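Local coordinates for protein D-glucosaminate-6-phosphate ammonia lyase (Salmonella typhimurium, PDB 7LCE) that is a pyridoxal-phosphate protein related to selenocysteine synthases, belonging to the large superfamily of aminotransferase-like folds and assembled here as eight chains, at residues Q274-A279 against W300-R305; E278-S281 against Y287-I290; I329-Y334 against G339-D344. One frame throughout, in Å; residues are numbered along the deposited sequence.

In the fold
The three contacts gather in one small alpha/beta unit on the same side of the chain's centre, and all reach the antiparallel sheet 286-292, 300-306, 340-343. Interactions 1 and 2 leave the same helix, 270-282, share Glu278 and Ala279, and have centres about 4 Å apart. Interaction 3 lies about 11 Å from the centre of interaction 1, on the edge where strand 300-306 pairs with 340-343 and Val304 N meets Phe341 O at 2.8 Å. Interactions 2 and 3 do not touch. The modified Lys213, bearing pyridoxal phosphate, follows strand 206-210 of the separate seven-stranded sheet. A calcium ion lies about 6 Å from the Tyr287 side chain.

Interaction 1 (Q274-A279 against W300-R305); sequences QPVAEA and WRIRVR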
loop_
_atom_site.group_PDB
_atom_site.type_symbol
_atom_site.label_atom_id
_atom_site.label_comp_id
_atom_site.label_asym_id
_atom_site.label_seq_id
_atom_site.Cartn_x
_atom_site.Cartn_y
_atom_site.Cartn_z
ATOM N N GLN A 274 -5.675 71.705 0.561
ATOM C CA GLN A 274 -5.173 72.720 -0.361
ATOM C C GLN A 274 -3.985 73.506 0.186
ATOM O O GLN A 274 -3.024 73.715 -0.576
ATOM C CB GLN A 274 -6.331 73.650 -0.750
ATOM C CG GLN A 274 -5.984 74.684 -1.794
ATOM C CD GLN A 274 -5.525 74.067 -3.096
ATOM O OE1 GLN A 274 -5.921 72.954 -3.450
ATOM N NE2 GLN A 274 -4.675 74.788 -3.816
ATOM N N PRO A 275 -3.971 73.970 1.445
ATOM C CA PRO A 275 -2.757 74.636 1.948
ATOM C C PRO A 275 -1.509 73.779 1.839
ATOM O O PRO A 275 -0.443 74.286 1.468
ATOM C CB PRO A 275 -3.110 74.941 3.409
ATOM C CG PRO A 275 -4.581 75.079 3.408
ATOM C CD PRO A 275 -5.077 74.065 2.417
ATOM N N VAL A 276 -1.614 72.486 2.150
ATOM C CA VAL A 276 -0.454 71.605 2.070
ATOM C C VAL A 276 -0.003 71.437 0.625
ATOM O O VAL A 276 1.198 71.343 0.344
ATOM C CB VAL A 276 -0.776 70.248 2.722
ATOM C CG1 VAL A 276 0.467 69.364 2.759
ATOM C CG2 VAL A 276 -1.346 70.453 4.119
ATOM N N ALA A 277 -0.950 71.396 -0.316
ATOM C CA ALA A 277 -0.576 71.260 -1.720
ATOM C C ALA A 277 0.165 72.493 -2.219
ATOM O O ALA A 277 1.130 72.378 -2.984
ATOM C CB ALA A 277 -1.816 71.000 -2.573
ATOM N N GLU A 278 -0.265 73.682 -1.790
ATOM C CA GLU A 278 0.414 74.904 -2.206
ATOM C C GLU A 278 1.811 74.995 -1.607
ATOM O O GLU A 278 2.744 75.471 -2.265
ATOM C CB GLU A 278 -0.423 76.128 -1.835
ATOM C CG GLU A 278 -1.685 76.280 -2.672
ATOM C CD GLU A 278 -2.531 77.469 -2.258
ATOM O OE1 GLU A 278 -1.953 78.539 -1.968
ATOM O OE2 GLU A 278 -3.774 77.339 -2.235
ATOM N N ALA A 279 1.975 74.546 -0.360
ATOM C CA ALA A 279 3.275 74.645 0.295
ATOM C C ALA A 279 4.320 73.795 -0.414
ATOM O O ALA A 279 5.468 74.223 -0.583
ATOM C CB ALA A 279 3.153 74.233 1.761
ATOM N N TRP A 300 -9.715 61.934 -0.863
ATOM C CA TRP A 300 -8.867 62.924 -1.510
ATOM C C TRP A 300 -7.418 62.687 -1.102
ATOM O O TRP A 300 -7.136 62.364 0.056
ATOM C CB TRP A 300 -9.303 64.335 -1.117
ATOM C CG TRP A 300 -10.754 64.585 -1.387
ATOM C CD1 TRP A 300 -11.794 64.358 -0.532
ATOM C CD2 TRP A 300 -11.330 65.104 -2.590
ATOM N NE1 TRP A 300 -12.982 64.701 -1.129
ATOM C CE2 TRP A 300 -12.726 65.164 -2.392
ATOM C CE3 TRP A 300 -10.804 65.524 -3.815
ATOM C CZ2 TRP A 300 -13.599 65.628 -3.373
ATOM C CZ3 TRP A 300 -11.674 65.986 -4.787
ATOM C CH2 TRP A 300 -13.055 66.034 -4.560
ATOM N N ARG A 301 -6.500 62.842 -2.056
ATOM C CA ARG A 301 -5.084 62.604 -1.811
ATOM C C ARG A 301 -4.264 63.718 -2.442
ATOM O O ARG A 301 -4.701 64.362 -3.400
ATOM C CB ARG A 301 -4.627 61.252 -2.378
ATOM C CG ARG A 301 -5.314 60.040 -1.772
ATOM C CD ARG A 301 -4.838 58.749 -2.426
ATOM N NE ARG A 301 -5.467 57.569 -1.842
ATOM C CZ ARG A 301 -6.524 56.950 -2.351
ATOM N NH1 ARG A 301 -7.110 57.378 -3.457
ATOM N NH2 ARG A 301 -7.002 55.872 -1.737
ATOM N N ILE A 302 -3.067 63.936 -1.900
ATOM C CA ILE A 302 -2.159 64.977 -2.375
ATOM C C ILE A 302 -1.144 64.310 -3.293
ATOM O O ILE A 302 -0.188 63.678 -2.836
ATOM C CB ILE A 302 -1.472 65.724 -1.228
ATOM C CG1 ILE A 302 -2.499 66.377 -0.302
ATOM C CG2 ILE A 302 -0.509 66.771 -1.773
ATOM C CD1 ILE A 302 -1.897 66.890 0.988
ATOM N N ARG A 303 -1.359 64.453 -4.595
ATOM C CA ARG A 303 -0.435 63.928 -5.588
ATOM C C ARG A 303 0.736 64.888 -5.746
ATOM O O ARG A 303 0.543 66.073 -6.033
ATOM C CB ARG A 303 -1.158 63.725 -6.918
ATOM C CG ARG A 303 -0.288 63.207 -8.039
ATOM C CD ARG A 303 -1.117 62.978 -9.291
ATOM N NE ARG A 303 -1.725 64.209 -9.778
ATOM C CZ ARG A 303 -2.673 64.259 -10.702
ATOM N NH1 ARG A 303 -3.145 63.159 -11.267
ATOM N NH2 ARG A 303 -3.156 65.441 -11.074
ATOM N N VAL A 304 1.951 64.374 -5.569
ATOM C CA VAL A 304 3.167 65.177 -5.624
ATOM C C VAL A 304 3.977 64.708 -6.822
ATOM O O VAL A 304 4.362 63.534 -6.900
ATOM C CB VAL A 304 3.989 65.061 -4.330
ATOM C CG1 VAL A 304 5.200 65.978 -4.391
ATOM C CG2 VAL A 304 3.128 65.390 -3.124
ATOM N N ARG A 305 4.241 65.625 -7.747
ATOM C CA ARG A 305 5.009 65.337 -8.947
ATOM C C ARG A 305 6.383 65.981 -8.824
ATOM O O ARG A 305 6.495 67.151 -8.442
ATOM C CB ARG A 305 4.275 65.852 -10.189
ATOM C CG ARG A 305 4.940 65.514 -11.513
ATOM C CD ARG A 305 4.013 65.814 -12.687
ATOM N NE ARG A 305 2.786 65.026 -12.648
ATOM C CZ ARG A 305 1.611 65.480 -12.230
ATOM N NH1 ARG A 305 1.461 66.724 -11.806
ATOM N NH2 ARG A 305 0.560 64.666 -12.236
#
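Ile302 rises from strand 300-306 to meet Val276 and Ala277 on helix 270-282, and its side chain can be traced outward atom by atom. From CB the branches part. CG2, anti to the backbone N, turns to the helix backbone and lies 4.5 Å from Ala277 CB, with Ala277 CA equally distant; this is a loose methyl contact. CG1, placed anti to the carbonyl carbon by chi1 of -59°, carries the chain on in extended form to CD1, whose methyl is the real tip of the contact: it sits 3.9 Å from Val276 CG1 and equally near Val276 CB. Val276 therefore meets it with its stem and one branch, and the two side chains cross at about a right angle. The pairing is apolar throughout, and Ala277 and Ile302 bring their CA atoms within 6.5 Å, consistent with the small alanine side chain at this point. This is helix-on-sheet packing within a two-layer alpha/beta unit, in which strand 300-306 is the middle of three antiparallel strands. Ile302 and Val304 point to the helical layer; helix 352-365 joins it there, meeting Val276 through Met353 and Val357. The arginines alternating with them extend from the other side of the strand. Among these, Arg305 NH2 stands 3.4 Å above the guanidinium plane of Arg303, offset to its rim, while Arg303 NH2 lies at the edge of the Arg305 group; Arg303 is also paired with Asp289 of strand 286-292, which may offset the like charges. On the helix, Gln274 NE2 reaches Glu278 OE2 at 3.1 Å, one turn on, with an N-H...O angle of 163°. The acceptor lies nearly in the amide plane, and the carboxylate oxygen is approached on its anti side.

Interaction 2 (E278-S281 against Y287-I290); sequences EAIS and YADI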
loop_
_atom_site.group_PDB
_atom_site.type_symbol
_atom_site.label_atom_id
_atom_site.label_comp_id
_atom_site.label_asym_id
_atom_site.label_seq_id
_atom_site.Cartn_x
_atom_site.Cartn_y
_atom_site.Cartn_z
ATOM N N GLU A 278 -0.265 73.682 -1.790
ATOM C CA GLU A 278 0.414 74.904 -2.206
ATOM C C GLU A 278 1.811 74.995 -1.607
ATOM O O GLU A 278 2.744 75.471 -2.265
ATOM C CB GLU A 278 -0.423 76.128 -1.835
ATOM C CG GLU A 278 -1.685 76.280 -2.672
ATOM C CD GLU A 278 -2.531 77.469 -2.258
ATOM O OE1 GLU A 278 -1.953 78.539 -1.968
ATOM O OE2 GLU A 278 -3.774 77.339 -2.235
ATOM N N ALA A 279 1.975 74.546 -0.360
ATOM C CA ALA A 279 3.275 74.645 0.295
ATOM C C ALA A 279 4.320 73.795 -0.414
ATOM O O ALA A 279 5.468 74.223 -0.583
ATOM C CB ALA A 279 3.153 74.233 1.761
ATOM N N ILE A 280 3.942 72.588 -0.836
ATOM C CA ILE A 280 4.872 71.734 -1.567
ATOM C C ILE A 280 5.195 72.335 -2.931
ATOM O O ILE A 280 6.330 72.235 -3.416
ATOM C CB ILE A 280 4.305 70.306 -1.685
ATOM C CG1 ILE A 280 4.036 69.724 -0.296
ATOM C CG2 ILE A 280 5.257 69.407 -2.461
ATOM C CD1 ILE A 280 3.254 68.427 -0.314
ATOM N N SER A 281 4.211 72.976 -3.571
ATOM C CA SER A 281 4.444 73.569 -4.885
ATOM C C SER A 281 5.413 74.743 -4.817
ATOM O O SER A 281 6.074 75.057 -5.814
ATOM C CB SER A 281 3.117 74.008 -5.499
ATOM O OG SER A 281 2.200 72.929 -5.534
ATOM N N TYR A 287 5.689 69.809 -7.523
ATOM C CA TYR A 287 4.347 70.308 -7.815
ATOM C C TYR A 287 3.328 69.369 -7.187
ATOM O O TYR A 287 3.348 68.163 -7.453
ATOM C CB TYR A 287 4.071 70.437 -9.315
ATOM C CG TYR A 287 2.620 70.789 -9.574
ATOM C CD1 TYR A 287 2.167 72.095 -9.431
ATOM C CD2 TYR A 287 1.696 69.813 -9.923
ATOM C CE1 TYR A 287 0.837 72.421 -9.649
ATOM C CE2 TYR A 287 0.366 70.127 -10.138
ATOM C CZ TYR A 287 -0.057 71.432 -10.002
ATOM O OH TYR A 287 -1.381 71.744 -10.223
ATOM N N ALA A 288 2.458 69.914 -6.339
ATOM C CA ALA A 288 1.462 69.129 -5.627
ATOM C C ALA A 288 0.062 69.585 -6.016
ATOM O O ALA A 288 -0.192 70.785 -6.160
ATOM C CB ALA A 288 1.643 69.240 -4.110
ATOM N N ASP A 289 -0.840 68.620 -6.187
ATOM C CA ASP A 289 -2.240 68.910 -6.465
ATOM C C ASP A 289 -3.088 67.809 -5.848
ATOM O O ASP A 289 -2.622 66.683 -5.656
ATOM C CB ASP A 289 -2.532 69.011 -7.965
ATOM C CG ASP A 289 -2.214 67.730 -8.709
ATOM O OD1 ASP A 289 -1.057 67.266 -8.633
ATOM O OD2 ASP A 289 -3.128 67.185 -9.364
ATOM N N ILE A 290 -4.328 68.149 -5.529
ATOM C CA ILE A 290 -5.270 67.215 -4.923
ATOM C C ILE A 290 -5.993 66.432 -6.011
ATOM O O ILE A 290 -6.410 66.993 -7.030
ATOM C CB ILE A 290 -6.260 67.970 -4.021
ATOM C CG1 ILE A 290 -5.486 68.875 -3.059
ATOM C CG2 ILE A 290 -7.149 67.000 -3.260
ATOM C CD1 ILE A 290 -6.357 69.828 -2.294
#
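Ser281 and Ala288 supply the polar link between the end of helix 270-282 and strand 286-292. The donor is the strand amide: Ala288 N gives its hydrogen to Ser281 OG over 3.1 Å, and the N-H...O angle of 167° is close to straight. With chi1 of -54° the hydroxyl oxygen stands beside its own backbone N, where it can reach back to Ala277 O while still accepting from Ala288 N. That hydrogen bond to Ala277 O, one turn back, means the oxygen is gripped from both the helix and the strand. Ala288 O is also near Ser281 OG, yet the angle is too poor for a bond, which assigns the strand side of the link to the amide alone.

The apolar part is short-limbed. Ala288 CB lies 3.8 Å from Ile280 CB and 4.0 Å from Ile280 CG2, the branch methyl anti to the backbone N, while Ile280 CD1, at the end of the CG1 arm, also comes within 4.2 Å of Ala288 CB.

A looser van der Waals approach involves the Tyr287 ring, whose CD1 is 4.0 Å from Ser281 OG at an oblique slant. The Tyr287 CB bond itself points away from the helix, and the nearness follows from the backbones: Ser281 CA and Tyr287 CA are only 4.4 Å apart, since just three residues separate helix from strand.

This is a tight helix-to-strand connection, the strand running back alongside the helix in roughly the opposite direction. Beyond the pair, Ile280 continues to Val304 on strand 300-306 and to Val357 and Leu360 on helix 352-365, while Ala288 also touches Ile302, so that the contact forms one corner of the core between two helices and the antiparallel sheet.

Interaction 3 (I329-Y334 against G339-D344); sequences IYARKY and GVFSLD
The Phe341 ring is met obliquely by Ala331 CB, which lies 3.8 Å from ring atom CD1. A second flat group, the Arg332 guanidinium, has Tyr334 on one face: Tyr334 CE1 stands 3.7 Å above the centre of its plane, and Arg332 NH2 lies correspondingly over the centre of the tyrosine ring, face against face. Asp344 OD2 approaches the guanidinium obliquely, well out of plane, and stays 4.5 Å from Arg332 NH1; no N-H points at it, so any attraction is probably long-range electrostatics, and Asp344 OD2 has its salt bridge with Arg346. A bend at chi3 (65°) turns the guanidinium away from the straight line of the arginine chain, whose CD packs 4.2 Å from Asp344 CB.

Between the backbones runs a single antiparallel bridge, the hydrogen-bonded pair Arg332 and Ser342. Arg332 N donates to Ser342 O at 2.6 Å, and Ser342 N returns one to Arg332 O at 3.1 Å. The short strands 329-331 and 340-343 run at 110° to each other; just past the first of them the bridge links the parallel pair 13-17 and 327-331 to the antiparallel sheet of three. Beside it, Arg332 CB and Ser342 CB touch at 4.0 Å. Phe341 also packs on Val318 and Leu322 of helix 315-324, and Tyr330 OH is hydrogen-bonded to Glu46 of the second subunit.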
loop_
_atom_site.group_PDB
_atom_site.type_symbol
_atom_site.label_atom_id
_atom_site.label_comp_id
_atom_site.label_asym_id
_atom_site.label_seq_id
_atom_site.Cartn_x
_atom_site.Cartn_y
_atom_site.Cartn_z
ATOM N N ILE A 329 8.938 58.754 6.803
ATOM C CA ILE A 329 7.714 59.183 6.131
ATOM C C ILE A 329 7.423 58.214 4.992
ATOM O O ILE A 329 8.205 58.111 4.037
ATOM C CB ILE A 329 7.822 60.625 5.615
ATOM C CG1 ILE A 329 8.012 61.599 6.780
ATOM C CG2 ILE A 329 6.594 60.991 4.800
ATOM C CD1 ILE A 329 8.563 62.940 6.364
ATOM N N TYR A 330 6.300 57.506 5.094
ATOM C CA TYR A 330 5.901 56.500 4.113
ATOM C C TYR A 330 4.779 57.070 3.250
ATOM O O TYR A 330 3.657 57.267 3.728
ATOM C CB TYR A 330 5.462 55.213 4.810
ATOM C CG TYR A 330 6.600 54.429 5.426
ATOM C CD1 TYR A 330 7.087 54.748 6.687
ATOM C CD2 TYR A 330 7.185 53.368 4.748
ATOM C CE1 TYR A 330 8.128 54.034 7.252
ATOM C CE2 TYR A 330 8.226 52.648 5.305
ATOM C CZ TYR A 330 8.694 52.984 6.557
ATOM O OH TYR A 330 9.732 52.268 7.118
ATOM N N ALA A 331 5.083 57.332 1.984
ATOM C CA ALA A 331 4.101 57.809 1.020
ATOM C C ALA A 331 3.684 56.690 0.072
ATOM O O ALA A 331 4.257 55.598 0.063
ATOM C CB ALA A 331 4.664 58.993 0.230
ATOM N N ARG A 332 2.669 56.978 -0.745
ATOM C CA ARG A 332 2.216 56.021 -1.747
ATOM C C ARG A 332 3.193 56.030 -2.915
ATOM O O ARG A 332 3.387 57.064 -3.565
ATOM C CB ARG A 332 0.805 56.364 -2.223
ATOM C CG ARG A 332 -0.297 56.045 -1.227
ATOM C CD ARG A 332 -1.663 56.464 -1.759
ATOM N NE ARG A 332 -2.077 55.707 -2.935
ATOM C CZ ARG A 332 -2.770 54.578 -2.894
ATOM N NH1 ARG A 332 -3.140 54.035 -1.744
ATOM N NH2 ARG A 332 -3.104 53.979 -4.033
ATOM N N LYS A 333 3.806 54.878 -3.181
ATOM C CA LYS A 333 4.814 54.736 -4.222
ATOM C C LYS A 333 4.301 53.927 -5.410
ATOM O O LYS A 333 5.086 53.297 -6.122
ATOM C CB LYS A 333 6.086 54.115 -3.651
ATOM C CG LYS A 333 5.850 52.953 -2.707
ATOM C CD LYS A 333 7.154 52.514 -2.065
ATOM C CE LYS A 333 8.145 52.040 -3.120
ATOM N NZ LYS A 333 9.465 51.677 -2.536
ATOM N N TYR A 334 2.986 53.931 -5.630
ATOM C CA TYR A 334 2.403 53.122 -6.697
ATOM C C TYR A 334 2.879 53.598 -8.066
ATOM O O TYR A 334 3.479 52.833 -8.831
ATOM C CB TYR A 334 0.876 53.159 -6.603
ATOM C CG TYR A 334 0.315 52.345 -5.453
ATOM C CD1 TYR A 334 0.479 52.759 -4.136
ATOM C CD2 TYR A 334 -0.377 51.163 -5.686
ATOM C CE1 TYR A 334 -0.030 52.019 -3.083
ATOM C CE2 TYR A 334 -0.891 50.416 -4.640
ATOM C CZ TYR A 334 -0.715 50.849 -3.341
ATOM O OH TYR A 334 -1.224 50.109 -2.297
ATOM N N GLY A 339 7.086 59.172 -11.995
ATOM C CA GLY A 339 7.600 60.408 -11.441
ATOM C C GLY A 339 6.696 61.093 -10.445
ATOM O O GLY A 339 6.863 62.292 -10.200
ATOM N N VAL A 340 5.739 60.374 -9.863
ATOM C CA VAL A 340 4.785 60.938 -8.916
ATOM C C VAL A 340 4.705 60.027 -7.699
ATOM O O VAL A 340 4.742 58.799 -7.824
ATOM C CB VAL A 340 3.386 61.137 -9.544
ATOM C CG1 VAL A 340 3.442 62.174 -10.657
ATOM C CG2 VAL A 340 2.836 59.827 -10.071
ATOM N N PHE A 341 4.622 60.635 -6.519
ATOM C CA PHE A 341 4.269 59.930 -5.295
ATOM C C PHE A 341 3.127 60.671 -4.618
ATOM O O PHE A 341 2.983 61.887 -4.762
ATOM C CB PHE A 341 5.475 59.770 -4.342
ATOM C CG PHE A 341 5.952 61.056 -3.725
ATOM C CD1 PHE A 341 5.417 61.514 -2.531
ATOM C CD2 PHE A 341 6.959 61.792 -4.327
ATOM C CE1 PHE A 341 5.863 62.694 -1.963
ATOM C CE2 PHE A 341 7.409 62.971 -3.762
ATOM C CZ PHE A 341 6.861 63.421 -2.578
ATOM N N SER A 342 2.295 59.924 -3.899
ATOM C CA SER A 342 1.096 60.483 -3.298
ATOM C C SER A 342 1.093 60.270 -1.790
ATOM O O SER A 342 1.762 59.378 -1.260
ATOM C CB SER A 342 -0.161 59.852 -3.911
ATOM O OG SER A 342 -1.334 60.373 -3.313
ATOM N N LEU A 343 0.320 61.109 -1.106
ATOM C CA LEU A 343 0.186 61.080 0.345
ATOM C C LEU A 343 -1.284 60.889 0.686
ATOM O O LEU A 343 -2.122 61.716 0.313
ATOM C CB LEU A 343 0.719 62.358 1.000
ATOM C CG LEU A 343 2.185 62.805 0.931
ATOM C CD1 LEU A 343 2.703 62.970 -0.481
ATOM C CD2 LEU A 343 2.336 64.113 1.691
ATOM N N ASP A 344 -1.590 59.810 1.404
ATOM C CA ASP A 344 -2.957 59.527 1.816
ATOM C C ASP A 344 -3.169 60.149 3.190
ATOM O O ASP A 344 -2.561 59.684 4.167
ATOM C CB ASP A 344 -3.205 58.026 1.858
ATOM C CG ASP A 344 -4.678 57.675 1.899
ATOM O OD1 ASP A 344 -5.481 58.510 2.366
ATOM O OD2 ASP A 344 -5.033 56.559 1.466
#